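PDB 4E21: 6-phosphogluconate dehydrogenase (Decarboxylating) from Geobacter metallireducens, which probably catalyses the NADP-dependent oxidative decarboxylation of 6-phosphogluconate in the pentose phosphate pathway. Local coordinates for residues Phe170-Arg182 and Glu190-Pro202. Sequence-based numbering, arbitrary orientation.
Sequences FRTLAPGIGAAPR and EGTAELGYLHCGP
At the edge of the dinucleotide-binding domain, the last turn of helix 167-173 sits against the start of strand 197-201, and Phe170 and Tyr197 make the join. Phe170 lays its CB over one face of the Tyr197 ring, 3.7 Å from the centroid, while its own ring runs on toward Leu154 and Trp86 in the sheet. Thr192 CB covers the opposite face, and its OG1 bonds to Tyr197 O. With CG set between backbone N and carbonyl carbon (chi1 69°), the tyrosine ring stands up against the helix, and Ala174 CB reaches Tyr197 CD1 at 3.6 Å. The Tyr197 hydroxyl bonds to Asp167, which also forms a salt bridge with Arg171 NH1. The Arg171 guanidinium in turn receives Leu195 CD2 over one face, 3.7 Å from NH2. Strand 197-201 borders the Rossmann-type sheet, running parallel to 153-157, and the short 3-10 turn 193-195 leads into it. Two residues past Ala174, where the chain leaves the helix, Gly176 N donates to Leu195 O at 2.9 Å. Gly196 CA lies against Pro175 CD, at positive phi. Farther along, Ile177 CA makes a CH...O contact with Glu194 O at 3.2 Å, and its CD1 lies alongside the Glu194 carboxylate. Arg182 grips that carboxylate side-on: NE meets OE2 at 2.7 Å, nearly straight at 163°, and NH2 meets OE1 at 2.8 Å on its syn lone pair, though more bent. A glutamine in place of Glu194 would probably cost the salt bridge and leave the Arg182 charge without this mate. From Ile177 to Pro181 the loop faces the second subunit, whose Arg271 donates to the carbonyls of Ile177 and Ala180 and whose Arg270 donates to that of Pro181.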
loop_
_atom_site.group_PDB
_atom_site.type_symbol
_atom_site.label_atom_id
_atom_site.label_comp_id
_atom_site.label_asym_id
_atom_site.label_seq_id
_atom_site.Cartn_x
_atom_site.Cartn_y
_atom_site.Cartn_z
ATOM N N PHE B 170 -9.129 -19.504 33.812
ATOM C CA PHE B 170 -8.691 -18.309 33.096
ATOM C C PHE B 170 -7.905 -17.370 34.011
ATOM O O PHE B 170 -6.828 -16.886 33.640
ATOM C CB PHE B 170 -9.878 -17.578 32.478
ATOM C CG PHE B 170 -10.561 -18.351 31.402
ATOM C CD1 PHE B 170 -9.828 -19.145 30.539
ATOM C CD2 PHE B 170 -11.934 -18.278 31.243
ATOM C CE1 PHE B 170 -10.462 -19.862 29.537
ATOM C CE2 PHE B 170 -12.564 -18.973 30.235
ATOM C CZ PHE B 170 -11.829 -19.772 29.389
ATOM N N ARG B 171 -8.432 -17.136 35.213
ATOM C CA ARG B 171 -7.733 -16.333 36.209
ATOM C C ARG B 171 -6.304 -16.785 36.432
ATOM O O ARG B 171 -5.382 -15.966 36.461
ATOM C CB ARG B 171 -8.470 -16.386 37.527
ATOM C CG ARG B 171 -9.507 -15.321 37.649
ATOM C CD ARG B 171 -10.253 -15.482 38.942
ATOM N NE ARG B 171 -10.433 -14.172 39.545
ATOM C CZ ARG B 171 -11.410 -13.341 39.213
ATOM N NH1 ARG B 171 -12.300 -13.701 38.289
ATOM N NH2 ARG B 171 -11.497 -12.157 39.813
ATOM N N THR B 172 -6.118 -18.088 36.595
ATOM C CA THR B 172 -4.783 -18.637 36.807
ATOM C C THR B 172 -3.898 -18.390 35.599
ATOM O O THR B 172 -2.736 -18.002 35.737
ATOM C CB THR B 172 -4.845 -20.150 37.084
ATOM O OG1 THR B 172 -5.583 -20.361 38.283
ATOM C CG2 THR B 172 -3.449 -20.757 37.240
ATOM N N LEU B 173 -4.462 -18.614 34.416
ATOM C CA LEU B 173 -3.726 -18.534 33.166
ATOM C C LEU B 173 -3.343 -17.090 32.787
ATOM O O LEU B 173 -2.281 -16.855 32.227
ATOM C CB LEU B 173 -4.569 -19.147 32.065
ATOM C CG LEU B 173 -4.110 -20.462 31.431
ATOM C CD1 LEU B 173 -3.191 -21.238 32.314
ATOM C CD2 LEU B 173 -5.321 -21.288 30.995
ATOM N N ALA B 174 -4.226 -16.144 33.101
ATOM C CA ALA B 174 -4.065 -14.740 32.736
ATOM C C ALA B 174 -3.057 -14.017 33.655
ATOM O O ALA B 174 -2.707 -14.521 34.740
ATOM C CB ALA B 174 -5.427 -14.037 32.750
ATOM N N PRO B 175 -2.577 -12.841 33.218
ATOM C CA PRO B 175 -1.526 -12.108 33.945
ATOM C C PRO B 175 -1.995 -11.518 35.270
ATOM O O PRO B 175 -1.195 -11.416 36.189
ATOM C CB PRO B 175 -1.157 -10.975 32.981
ATOM C CG PRO B 175 -1.620 -11.438 31.623
ATOM C CD PRO B 175 -2.882 -12.205 31.921
ATOM N N GLY B 176 -3.271 -11.164 35.377
ATOM C CA GLY B 176 -3.745 -10.434 36.538
ATOM C C GLY B 176 -3.542 -8.932 36.400
ATOM O O GLY B 176 -2.619 -8.474 35.725
ATOM N N ILE B 177 -4.407 -8.168 37.057
ATOM C CA ILE B 177 -4.416 -6.724 36.934
ATOM C C ILE B 177 -3.039 -6.095 37.149
ATOM O O ILE B 177 -2.713 -5.081 36.524
ATOM C CB ILE B 177 -5.433 -6.088 37.905
ATOM C CG1 ILE B 177 -5.792 -4.676 37.455
ATOM C CG2 ILE B 177 -4.868 -6.032 39.308
ATOM C CD1 ILE B 177 -7.054 -4.172 38.107
ATOM N N GLY B 178 -2.221 -6.705 38.006
ATOM C CA GLY B 178 -0.932 -6.128 38.373
ATOM C C GLY B 178 0.055 -5.912 37.240
ATOM O O GLY B 178 1.010 -5.139 37.364
ATOM N N ALA B 179 -0.175 -6.608 36.132
ATOM C CA ALA B 179 0.739 -6.625 34.993
ATOM C C ALA B 179 0.855 -5.283 34.247
ATOM O O ALA B 179 1.775 -5.089 33.473
ATOM C CB ALA B 179 0.328 -7.739 34.023
ATOM N N ALA B 180 -0.088 -4.370 34.463
ATOM C CA ALA B 180 -0.007 -3.040 33.873
ATOM C C ALA B 180 -0.840 -2.025 34.668
ATOM O O ALA B 180 -1.879 -2.369 35.237
ATOM C CB ALA B 180 -0.463 -3.079 32.399
ATOM N N PRO B 181 -0.404 -0.761 34.697
ATOM C CA PRO B 181 -1.169 0.262 35.424
ATOM C C PRO B 181 -2.601 0.422 34.902
ATOM O O PRO B 181 -2.841 0.271 33.711
ATOM C CB PRO B 181 -0.354 1.549 35.180
ATOM C CG PRO B 181 0.532 1.213 34.007
ATOM C CD PRO B 181 0.862 -0.228 34.176
ATOM N N ARG B 182 -3.537 0.756 35.784
ATOM C CA ARG B 182 -4.940 0.863 35.392
ATOM C C ARG B 182 -5.265 2.074 34.510
ATOM O O ARG B 182 -4.747 3.176 34.685
ATOM C CB ARG B 182 -5.878 0.799 36.616
ATOM C CG ARG B 182 -5.709 -0.459 37.486
ATOM C CD ARG B 182 -6.761 -0.559 38.597
ATOM N NE ARG B 182 -8.124 -0.691 38.067
ATOM C CZ ARG B 182 -9.239 -0.592 38.794
ATOM N NH1 ARG B 182 -9.161 -0.346 40.093
ATOM N NH2 ARG B 182 -10.436 -0.724 38.227
ATOM N N GLU B 190 -16.847 -3.068 35.127
ATOM C CA GLU B 190 -16.531 -4.382 35.656
ATOM C C GLU B 190 -16.236 -5.362 34.526
ATOM O O GLU B 190 -15.864 -4.961 33.420
ATOM C CB GLU B 190 -17.679 -4.886 36.523
ATOM C CG GLU B 190 -19.039 -4.683 35.903
ATOM C CD GLU B 190 -20.118 -4.473 36.953
ATOM O OE1 GLU B 190 -19.773 -4.065 38.092
ATOM O OE2 GLU B 190 -21.307 -4.708 36.637
ATOM N N GLY B 191 -16.418 -6.647 34.801
ATOM C CA GLY B 191 -15.970 -7.663 33.880
ATOM C C GLY B 191 -14.513 -7.939 34.157
ATOM O O GLY B 191 -13.944 -7.362 35.081
ATOM N N THR B 192 -13.908 -8.787 33.330
ATOM C CA THR B 192 -12.565 -9.313 33.569
ATOM C C THR B 192 -11.462 -8.680 32.709
ATOM O O THR B 192 -10.309 -9.055 32.834
ATOM C CB THR B 192 -12.539 -10.816 33.254
ATOM O OG1 THR B 192 -12.755 -11.006 31.843
ATOM C CG2 THR B 192 -13.640 -11.567 34.056
ATOM N N ALA B 193 -11.800 -7.746 31.830
ATOM C CA ALA B 193 -10.821 -7.235 30.872
ATOM C C ALA B 193 -9.484 -6.841 31.517
ATOM O O ALA B 193 -8.405 -7.092 30.948
ATOM C CB ALA B 193 -11.412 -6.090 30.065
ATOM N N GLU B 194 -9.548 -6.279 32.727
ATOM C CA GLU B 194 -8.349 -5.759 33.402
ATOM C C GLU B 194 -7.405 -6.839 33.881
ATOM O O GLU B 194 -6.274 -6.556 34.285
ATOM C CB GLU B 194 -8.717 -4.857 34.578
ATOM C CG GLU B 194 -9.144 -3.453 34.185
ATOM C CD GLU B 194 -9.217 -2.508 35.378
ATOM O OE1 GLU B 194 -10.197 -2.618 36.149
ATOM O OE2 GLU B 194 -8.307 -1.653 35.541
ATOM N N LEU B 195 -7.881 -8.077 33.853
ATOM C CA LEU B 195 -7.112 -9.211 34.359
ATOM C C LEU B 195 -6.281 -9.847 33.242
ATOM O O LEU B 195 -5.373 -10.653 33.507
ATOM C CB LEU B 195 -8.057 -10.251 34.985
ATOM C CG LEU B 195 -8.521 -10.132 36.450
ATOM C CD1 LEU B 195 -8.880 -8.733 36.810
ATOM C CD2 LEU B 195 -9.725 -11.047 36.732
ATOM N N GLY B 196 -6.602 -9.489 31.993
ATOM C CA GLY B 196 -5.941 -10.076 30.845
ATOM C C GLY B 196 -6.661 -11.285 30.237
ATOM O O GLY B 196 -6.065 -12.060 29.496
ATOM N N TYR B 197 -7.946 -11.445 30.539
ATOM C CA TYR B 197 -8.777 -12.373 29.789
ATOM C C TYR B 197 -10.159 -11.776 29.582
ATOM O O TYR B 197 -10.593 -10.907 30.346
ATOM C CB TYR B 197 -8.840 -13.766 30.442
ATOM C CG TYR B 197 -9.588 -13.834 31.759
ATOM C CD1 TYR B 197 -8.981 -13.426 32.950
ATOM C CD2 TYR B 197 -10.894 -14.325 31.817
ATOM C CE1 TYR B 197 -9.656 -13.494 34.161
ATOM C CE2 TYR B 197 -11.574 -14.407 33.020
ATOM C CZ TYR B 197 -10.948 -13.988 34.188
ATOM O OH TYR B 197 -11.618 -14.063 35.382
ATOM N N LEU B 198 -10.843 -12.221 28.531
ATOM C CA LEU B 198 -12.059 -11.542 28.109
ATOM C C LEU B 198 -12.935 -12.502 27.362
ATOM O O LEU B 198 -12.484 -13.134 26.405
ATOM C CB LEU B 198 -11.727 -10.412 27.139
ATOM C CG LEU B 198 -12.649 -9.188 27.077
ATOM C CD1 LEU B 198 -12.680 -8.601 25.646
ATOM C CD2 LEU B 198 -14.062 -9.426 27.621
ATOM N N HIS B 199 -14.191 -12.585 27.783
ATOM C CA HIS B 199 -15.200 -13.333 27.045
ATOM C C HIS B 199 -15.673 -12.404 25.940
ATOM O O HIS B 199 -16.364 -11.416 26.197
ATOM C CB HIS B 199 -16.359 -13.743 27.960
ATOM C CG HIS B 199 -17.414 -14.536 27.274
ATOM N ND1 HIS B 199 -18.677 -14.710 27.795
ATOM C CD2 HIS B 199 -17.401 -15.207 26.097
ATOM C CE1 HIS B 199 -19.395 -15.456 26.975
ATOM N NE2 HIS B 199 -18.644 -15.768 25.931
ATOM N N CYS B 200 -15.280 -12.710 24.709
ATOM C CA CYS B 200 -15.456 -11.772 23.610
ATOM C C CYS B 200 -16.818 -11.848 22.941
ATOM O O CYS B 200 -17.250 -10.887 22.303
ATOM C CB CYS B 200 -14.359 -11.991 22.582
ATOM S SG CYS B 200 -12.730 -11.474 23.188
ATOM N N GLY B 201 -17.496 -12.989 23.079
ATOM C CA GLY B 201 -18.747 -13.206 22.372
ATOM C C GLY B 201 -19.075 -14.679 22.248
ATOM O O GLY B 201 -18.441 -15.519 22.893
ATOM N N PRO B 202 -20.067 -15.009 21.416
ATOM C CA PRO B 202 -20.457 -16.415 21.293
ATOM C C PRO B 202 -19.404 -17.188 20.504
ATOM O O PRO B 202 -18.359 -16.659 20.158
ATOM C CB PRO B 202 -21.757 -16.339 20.490
ATOM C CG PRO B 202 -21.557 -15.099 19.622
ATOM C CD PRO B 202 -20.910 -14.125 20.595
#